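PDB 6FIG: receptor-like protein kinase ANXUR1 from Arabidopsis thaliana, which is a malectin-like receptor kinase of plant reproduction, whose ectodomain probably senses extracellular signals and whose kinase domain probably phosphorylates serine and threonine. Local coordinates for residues W270-L284 against D331-I345. Sequence-based numbering, arbitrary orientation.
Sequences WMFQIDKNFTYILRL and DYAIYVDANNGGEEI. With NAG (2-acetamido-2-deoxy-beta-D-glucopyranose), chain E; FUC (alpha-L-fucopyranose), chain B; NAG (2-acetamido-2-deoxy-beta-D-glucopyranose), chain C.
The Tyr280 ring is met obliquely by Ile345 CD1, 3.6 Å from Tyr280 CG, and by Val336 CG2, with the carbonyl oxygen of Ile334 at its edge. Ile274 CG1 lies over one face, offset toward the rim, and Asp275 O, in plane at the edge, accepts from Tyr280 OH at 2.6 Å, fixing the polar end. The Tyr332 ring has Leu284 CD1 at its edge. The apolar side chains among these lie between the two layers of a malectin-like beta sandwich: strand 278-284 pairs antiparallel with 331-336 in one layer, strand 270-273 with 344-345 in the other, and Leu282 CD2 bridges the layers to Ile345 CG2 at 3.9 Å. Evidence for the pairing is a ladder of backbone bonds, including Tyr280 N to Ile334 O (2.9 Å) and its reciprocal.

On the other face of the 278-284/331-336 pair, where Ala168 of strand 167-170 packs on Ile281 and Ala333, Arg283 grips Asp331 side-on in a salt bridge. Arg283 NE meets Asp331 OD1 at 2.8 Å and NH2 meets OD2 at 2.9 Å, each on a syn lone pair and within 3° of the guanidinium plane, which fixes the rotation of both groups; NH2 also bonds to Leu164 O. Arg283 reaches there with CG anti to its N (chi1 180°) and a bend at chi3.

In the second layer, Gln273 NE2 donates to the anti side of Glu344 OE2 at 3.0 Å, amide and carboxylate planes standing 79° apart. A type I' turn, Gly341 to Glu344, leads into strand 344-345.

The loop residue Asn277 carries an N-glycan, bonded covalently from ND2 to C1 of the first sugar. Asp337 starts an Asx turn through OD1 and receives the fucose with both oxygens, O3 to OD1 and O2 to OD2. One water joins the Tyr335 hydroxyl to fucose O2 and accepts from Ala338 N at 3.1 Å.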
loop_
_atom_site.group_PDB
_atom_site.type_symbol
_atom_site.label_atom_id
_atom_site.label_comp_id
_atom_site.label_asym_id
_atom_site.label_seq_id
_atom_site.Cartn_x
_atom_site.Cartn_y
_atom_site.Cartn_z
ATOM N N TRP A 270 -26.357 -12.771 17.122
ATOM C CA TRP A 270 -25.494 -11.593 17.339
ATOM C C TRP A 270 -26.385 -10.381 17.595
ATOM O O TRP A 270 -27.456 -10.258 16.999
ATOM C CB TRP A 270 -24.624 -11.307 16.123
ATOM C CG TRP A 270 -23.603 -12.333 15.736
ATOM C CD1 TRP A 270 -22.275 -12.328 16.052
ATOM C CD2 TRP A 270 -23.818 -13.514 14.938
ATOM N NE1 TRP A 270 -21.643 -13.421 15.491
ATOM C CE2 TRP A 270 -22.566 -14.164 14.804
ATOM C CE3 TRP A 270 -24.941 -14.078 14.319
ATOM C CZ2 TRP A 270 -22.407 -15.331 14.076
ATOM C CZ3 TRP A 270 -24.775 -15.226 13.584
ATOM C CH2 TRP A 270 -23.522 -15.852 13.477
ATOM N N MET A 271 -25.946 -9.481 18.470
ATOM C CA MET A 271 -26.681 -8.246 18.732
ATOM C C MET A 271 -25.734 -7.047 18.707
ATOM O O MET A 271 -24.622 -7.121 19.228
ATOM C CB MET A 271 -27.390 -8.314 20.078
ATOM C CG MET A 271 -28.449 -7.228 20.273
ATOM S SD MET A 271 -29.362 -7.349 21.831
ATOM C CE MET A 271 -29.782 -9.094 21.820
ATOM N N PHE A 272 -26.237 -5.950 18.135
ATOM C CA PHE A 272 -25.465 -4.729 17.904
ATOM C C PHE A 272 -26.256 -3.504 18.334
ATOM O O PHE A 272 -27.450 -3.405 18.028
ATOM C CB PHE A 272 -25.151 -4.611 16.425
ATOM C CG PHE A 272 -24.375 -5.763 15.910
ATOM C CD1 PHE A 272 -23.003 -5.818 16.096
ATOM C CD2 PHE A 272 -25.033 -6.845 15.318
ATOM C CE1 PHE A 272 -22.275 -6.906 15.655
ATOM C CE2 PHE A 272 -24.314 -7.946 14.883
ATOM C CZ PHE A 272 -22.931 -7.975 15.055
ATOM N N GLN A 273 -25.582 -2.596 19.049
ATOM C CA GLN A 273 -26.142 -1.309 19.407
ATOM C C GLN A 273 -25.909 -0.329 18.258
ATOM O O GLN A 273 -24.779 -0.133 17.834
ATOM C CB GLN A 273 -25.484 -0.792 20.691
ATOM C CG GLN A 273 -25.701 -1.701 21.892
ATOM C CD GLN A 273 -27.162 -1.836 22.290
ATOM O OE1 GLN A 273 -27.932 -0.871 22.220
ATOM N NE2 GLN A 273 -27.548 -3.031 22.733
ATOM N N ILE A 274 -26.989 0.251 17.749
ATOM C CA ILE A 274 -26.922 1.203 16.628
ATOM C C ILE A 274 -27.789 2.449 16.921
ATOM O O ILE A 274 -28.266 2.626 18.040
ATOM C CB ILE A 274 -27.272 0.506 15.293
ATOM C CG1 ILE A 274 -28.571 -0.311 15.378
ATOM C CG2 ILE A 274 -26.127 -0.418 14.843
ATOM C CD1 ILE A 274 -29.836 0.463 15.644
ATOM N N ASP A 275 -27.947 3.320 15.925
ATOM C CA ASP A 275 -28.759 4.534 16.059
ATOM C C ASP A 275 -30.100 4.348 15.362
ATOM O O ASP A 275 -30.164 3.891 14.236
ATOM C CB ASP A 275 -28.027 5.719 15.415
ATOM C CG ASP A 275 -26.666 6.000 16.057
ATOM O OD1 ASP A 275 -26.527 5.810 17.298
ATOM O OD2 ASP A 275 -25.752 6.466 15.321
ATOM N N LYS A 276 -31.178 4.738 16.021
ATOM C CA LYS A 276 -32.516 4.643 15.437
ATOM C C LYS A 276 -32.682 5.624 14.259
ATOM O O LYS A 276 -31.936 6.613 14.149
ATOM C CB LYS A 276 -33.568 4.917 16.512
ATOM C CG LYS A 276 -33.659 3.836 17.586
ATOM C CD LYS A 276 -34.717 4.111 18.662
ATOM C CE LYS A 276 -34.292 5.182 19.656
ATOM N NZ LYS A 276 -35.141 5.197 20.876
ATOM N N ASN A 277 -33.621 5.320 13.376
ATOM C CA ASN A 277 -34.063 6.204 12.279
ATOM C C ASN A 277 -33.108 6.219 11.094
ATOM O O ASN A 277 -33.008 7.225 10.379
ATOM C CB ASN A 277 -34.291 7.664 12.723
ATOM C CG ASN A 277 -35.389 7.830 13.726
ATOM O OD1 ASN A 277 -35.821 6.890 14.393
ATOM N ND2 ASN A 277 -35.871 9.061 13.821
ATOM N N PHE A 278 -32.393 5.127 10.906
ATOM C CA PHE A 278 -31.588 4.908 9.709
ATOM C C PHE A 278 -31.879 3.512 9.163
ATOM O O PHE A 278 -32.262 2.589 9.917
ATOM C CB PHE A 278 -30.090 4.984 10.001
ATOM C CG PHE A 278 -29.615 6.323 10.474
ATOM C CD1 PHE A 278 -29.312 7.323 9.552
ATOM C CD2 PHE A 278 -29.464 6.588 11.832
ATOM C CE1 PHE A 278 -28.854 8.560 9.979
ATOM C CE2 PHE A 278 -29.016 7.834 12.263
ATOM C CZ PHE A 278 -28.695 8.815 11.330
ATOM N N THR A 279 -31.687 3.369 7.858
ATOM C CA THR A 279 -31.581 2.075 7.222
ATOM C C THR A 279 -30.143 1.599 7.307
ATOM O O THR A 279 -29.197 2.361 7.031
ATOM C CB THR A 279 -32.021 2.153 5.752
ATOM O OG1 THR A 279 -33.384 2.569 5.679
ATOM C CG2 THR A 279 -31.873 0.807 5.059
ATOM N N TYR A 280 -29.971 0.357 7.720
ATOM C CA TYR A 280 -28.677 -0.307 7.805
ATOM C C TYR A 280 -28.560 -1.430 6.773
ATOM O O TYR A 280 -29.553 -2.088 6.435
ATOM C CB TYR A 280 -28.445 -0.905 9.196
ATOM C CG TYR A 280 -28.336 0.171 10.241
ATOM C CD1 TYR A 280 -27.085 0.649 10.623
ATOM C CD2 TYR A 280 -29.463 0.727 10.808
ATOM C CE1 TYR A 280 -26.968 1.665 11.557
ATOM C CE2 TYR A 280 -29.356 1.764 11.740
ATOM C CZ TYR A 280 -28.094 2.235 12.095
ATOM O OH TYR A 280 -27.950 3.256 13.018
ATOM N N ILE A 281 -27.344 -1.632 6.287
ATOM C CA ILE A 281 -27.025 -2.753 5.416
ATOM C C ILE A 281 -26.197 -3.707 6.239
ATOM O O ILE A 281 -25.189 -3.319 6.827
ATOM C CB ILE A 281 -26.264 -2.308 4.154
ATOM C CG1 ILE A 281 -27.187 -1.481 3.280
ATOM C CG2 ILE A 281 -25.749 -3.527 3.361
ATOM C CD1 ILE A 281 -26.474 -0.793 2.146
ATOM N N LEU A 282 -26.606 -4.978 6.272
ATOM C CA LEU A 282 -25.783 -6.041 6.826
ATOM C C LEU A 282 -25.221 -6.813 5.652
ATOM O O LEU A 282 -25.970 -7.319 4.810
ATOM C CB LEU A 282 -26.582 -6.998 7.707
ATOM C CG LEU A 282 -27.013 -6.488 9.072
ATOM C CD1 LEU A 282 -28.146 -5.472 8.945
ATOM C CD2 LEU A 282 -27.435 -7.665 9.935
ATOM N N ARG A 283 -23.902 -6.866 5.600
ATOM C CA ARG A 283 -23.160 -7.632 4.612
ATOM C C ARG A 283 -22.655 -8.901 5.265
ATOM O O ARG A 283 -21.807 -8.849 6.145
ATOM C CB ARG A 283 -21.974 -6.818 4.077
ATOM C CG ARG A 283 -21.193 -7.606 3.049
ATOM C CD ARG A 283 -20.250 -6.728 2.262
ATOM N NE ARG A 283 -21.030 -5.970 1.317
ATOM C CZ ARG A 283 -20.539 -5.150 0.407
ATOM N NH1 ARG A 283 -19.214 -4.946 0.314
ATOM N NH2 ARG A 283 -21.372 -4.571 -0.442
ATOM N N LEU A 284 -23.213 -10.050 4.847
ATOM C CA LEU A 284 -22.828 -11.335 5.402
ATOM C C LEU A 284 -21.870 -11.988 4.443
ATOM O O LEU A 284 -22.176 -12.119 3.268
ATOM C CB LEU A 284 -24.066 -12.225 5.606
ATOM C CG LEU A 284 -24.870 -11.946 6.881
ATOM C CD1 LEU A 284 -25.462 -10.561 6.952
ATOM C CD2 LEU A 284 -25.987 -12.969 6.980
ATOM N N ASP A 331 -25.896 -8.829 0.783
ATOM C CA ASP A 331 -26.316 -7.617 1.485
ATOM C C ASP A 331 -27.828 -7.613 1.766
ATOM O O ASP A 331 -28.645 -7.843 0.877
ATOM C CB ASP A 331 -25.977 -6.377 0.649
ATOM C CG ASP A 331 -24.514 -6.069 0.616
ATOM O OD1 ASP A 331 -23.733 -6.565 1.436
ATOM O OD2 ASP A 331 -24.154 -5.226 -0.244
ATOM N N TYR A 332 -28.175 -7.294 3.005
ATOM C CA TYR A 332 -29.575 -7.145 3.430
ATOM C C TYR A 332 -29.750 -5.776 4.063
ATOM O O TYR A 332 -28.841 -5.301 4.738
ATOM C CB TYR A 332 -29.909 -8.204 4.478
ATOM C CG TYR A 332 -29.696 -9.624 4.009
ATOM C CD1 TYR A 332 -30.683 -10.288 3.301
ATOM C CD2 TYR A 332 -28.502 -10.284 4.264
ATOM C CE1 TYR A 332 -30.490 -11.599 2.861
ATOM C CE2 TYR A 332 -28.305 -11.592 3.838
ATOM C CZ TYR A 332 -29.300 -12.234 3.149
ATOM O OH TYR A 332 -29.053 -13.518 2.738
ATOM N N ALA A 333 -30.901 -5.167 3.857
ATOM C CA ALA A 333 -31.196 -3.841 4.403
ATOM C C ALA A 333 -32.377 -3.889 5.361
ATOM O O ALA A 333 -33.363 -4.604 5.127
ATOM C CB ALA A 333 -31.464 -2.846 3.285
ATOM N N ILE A 334 -32.283 -3.109 6.437
ATOM C CA ILE A 334 -33.335 -3.013 7.445
ATOM C C ILE A 334 -33.415 -1.579 7.967
ATOM O O ILE A 334 -32.380 -1.034 8.377
ATOM C CB ILE A 334 -33.090 -4.004 8.634
ATOM C CG1 ILE A 334 -34.235 -3.959 9.659
ATOM C CG2 ILE A 334 -31.748 -3.847 9.318
ATOM C CD1 ILE A 334 -35.117 -5.165 9.634
ATOM N N TYR A 335 -34.626 -1.022 7.982
ATOM C CA TYR A 335 -34.880 0.247 8.647
ATOM C C TYR A 335 -35.116 -0.019 10.118
ATOM O O TYR A 335 -35.950 -0.869 10.471
ATOM C CB TYR A 335 -36.078 0.984 8.049
ATOM C CG TYR A 335 -36.311 2.336 8.698
ATOM C CD1 TYR A 335 -35.378 3.366 8.560
ATOM C CD2 TYR A 335 -37.443 2.588 9.463
ATOM C CE1 TYR A 335 -35.574 4.583 9.166
ATOM C CE2 TYR A 335 -37.647 3.817 10.064
ATOM C CZ TYR A 335 -36.702 4.817 9.905
ATOM O OH TYR A 335 -36.890 6.044 10.493
ATOM N N VAL A 336 -34.388 0.673 10.979
ATOM C CA VAL A 336 -34.590 0.584 12.413
ATOM C C VAL A 336 -35.391 1.774 12.873
ATOM O O VAL A 336 -34.888 2.889 12.890
ATOM C CB VAL A 336 -33.264 0.489 13.171
ATOM C CG1 VAL A 336 -33.516 0.489 14.688
ATOM C CG2 VAL A 336 -32.517 -0.739 12.703
ATOM N N ASP A 337 -36.628 1.491 13.287
ATOM C CA ASP A 337 -37.670 2.493 13.522
ATOM C C ASP A 337 -37.542 3.043 14.926
ATOM O O ASP A 337 -37.024 2.374 15.831
ATOM C CB ASP A 337 -39.065 1.857 13.351
ATOM C CG ASP A 337 -40.184 2.887 13.273
ATOM O OD1 ASP A 337 -40.844 3.153 14.306
ATOM O OD2 ASP A 337 -40.421 3.431 12.183
ATOM N N ALA A 338 -38.052 4.258 15.101
ATOM C CA ALA A 338 -38.012 4.960 16.378
ATOM C C ALA A 338 -38.662 4.196 17.557
ATOM O O ALA A 338 -38.266 4.409 18.700
ATOM C CB ALA A 338 -38.642 6.330 16.217
ATOM N N ASN A 339 -39.632 3.316 17.290
ATOM C CA ASN A 339 -40.155 2.397 18.341
ATOM C C ASN A 339 -39.608 0.970 18.213
ATOM O O ASN A 339 -38.748 0.564 19.005
ATOM C CB ASN A 339 -41.697 2.437 18.488
ATOM C CG ASN A 339 -42.441 2.458 17.162
ATOM O OD1 ASN A 339 -42.209 1.615 16.296
ATOM N ND2 ASN A 339 -43.366 3.409 17.013
ATOM N N ASN A 340 -40.070 0.231 17.207
ATOM C CA ASN A 340 -39.643 -1.167 16.995
ATOM C C ASN A 340 -38.221 -1.240 16.403
ATOM O O ASN A 340 -37.831 -0.385 15.603
ATOM C CB ASN A 340 -40.660 -1.931 16.122
ATOM C CG ASN A 340 -40.760 -1.385 14.704
ATOM O OD1 ASN A 340 -39.902 -1.652 13.854
ATOM N ND2 ASN A 340 -41.819 -0.618 14.441
ATOM N N GLY A 341 -37.456 -2.261 16.795
ATOM C CA GLY A 341 -36.010 -2.316 16.521
ATOM C C GLY A 341 -35.237 -1.824 17.736
ATOM O O GLY A 341 -34.322 -2.501 18.203
ATOM N N GLY A 342 -35.590 -0.632 18.228
ATOM C CA GLY A 342 -35.204 -0.164 19.577
ATOM C C GLY A 342 -33.716 -0.058 19.880
ATOM O O GLY A 342 -33.244 -0.544 20.912
ATOM N N GLU A 343 -32.989 0.571 18.961
ATOM C CA GLU A 343 -31.541 0.810 19.062
ATOM C C GLU A 343 -30.668 -0.444 18.923
ATOM O O GLU A 343 -29.460 -0.351 19.141
ATOM C CB GLU A 343 -31.132 1.534 20.358
ATOM C CG GLU A 343 -31.968 2.736 20.760
ATOM C CD GLU A 343 -32.037 2.892 22.272
ATOM O OE1 GLU A 343 -30.969 2.867 22.924
ATOM O OE2 GLU A 343 -33.158 3.019 22.805
ATOM N N GLU A 344 -31.255 -1.588 18.546
ATOM C CA GLU A 344 -30.482 -2.816 18.303
ATOM C C GLU A 344 -30.776 -3.425 16.940
ATOM O O GLU A 344 -31.882 -3.302 16.410
ATOM C CB GLU A 344 -30.757 -3.865 19.387
ATOM C CG GLU A 344 -30.130 -3.536 20.742
ATOM C CD GLU A 344 -30.766 -4.272 21.923
ATOM O OE1 GLU A 344 -31.750 -5.025 21.737
ATOM O OE2 GLU A 344 -30.291 -4.087 23.069
ATOM N N ILE A 345 -29.759 -4.069 16.387
ATOM C CA ILE A 345 -29.904 -4.990 15.276
ATOM C C ILE A 345 -29.527 -6.364 15.825
ATOM O O ILE A 345 -28.500 -6.512 16.496
ATOM C CB ILE A 345 -29.018 -4.613 14.086
ATOM C CG1 ILE A 345 -29.632 -3.403 13.360
ATOM C CG2 ILE A 345 -28.843 -5.789 13.106
ATOM C CD1 ILE A 345 -28.697 -2.767 12.370
HETATM C C1 NAG E . -36.920 9.466 14.717
HETATM C C2 NAG E . -36.658 10.909 15.156
HETATM C C3 NAG E . -37.756 11.389 16.088
HETATM C C4 NAG E . -39.106 11.172 15.411
HETATM C C5 NAG E . -39.264 9.733 14.890
HETATM C C6 NAG E . -40.540 9.590 14.077
HETATM C C7 NAG E . -34.278 11.522 15.335
HETATM C C8 NAG E . -33.092 11.476 16.268
HETATM N N2 NAG E . -35.394 10.989 15.850
HETATM O O3 NAG E . -37.598 12.772 16.423
HETATM O O4 NAG E . -40.215 11.544 16.246
HETATM O O5 NAG E . -38.172 9.411 14.045
HETATM O O6 NAG E . -40.766 8.213 13.714
HETATM O O7 NAG E . -34.202 12.023 14.208
HETATM C C1 FUC B . -41.959 8.126 12.908
HETATM C C2 FUC B . -42.241 6.658 12.589
HETATM C C3 FUC B . -42.651 5.907 13.853
HETATM C C4 FUC B . -43.835 6.585 14.532
HETATM C C5 FUC B . -43.489 8.051 14.773
HETATM C C6 FUC B . -44.625 8.854 15.386
HETATM O O2 FUC B . -41.067 6.101 12.028
HETATM O O3 FUC B . -42.923 4.533 13.522
HETATM O O4 FUC B . -45.017 6.529 13.726
HETATM O O5 FUC B . -43.133 8.643 13.519
HETATM C C1 NAG C . -40.362 10.893 17.522
HETATM C C2 NAG C . -41.261 11.839 18.297
HETATM C C3 NAG C . -41.512 11.284 19.681
HETATM C C4 NAG C . -42.073 9.873 19.595
HETATM C C5 NAG C . -41.238 8.963 18.712
HETATM C C6 NAG C . -42.044 7.666 18.538
HETATM C C7 NAG C . -41.131 14.270 17.897
HETATM C C8 NAG C . -40.236 15.464 18.054
HETATM N N2 NAG C . -40.606 13.136 18.353
HETATM O O3 NAG C . -42.453 12.120 20.336
HETATM O O4 NAG C . -42.134 9.305 20.909
HETATM O O5 NAG C . -40.936 9.588 17.451
HETATM O O6 NAG C . -41.397 6.828 17.608
HETATM O O7 NAG C . -42.246 14.373 17.406
HETATM O O HOH W 1 -38.491 6.313 12.761
#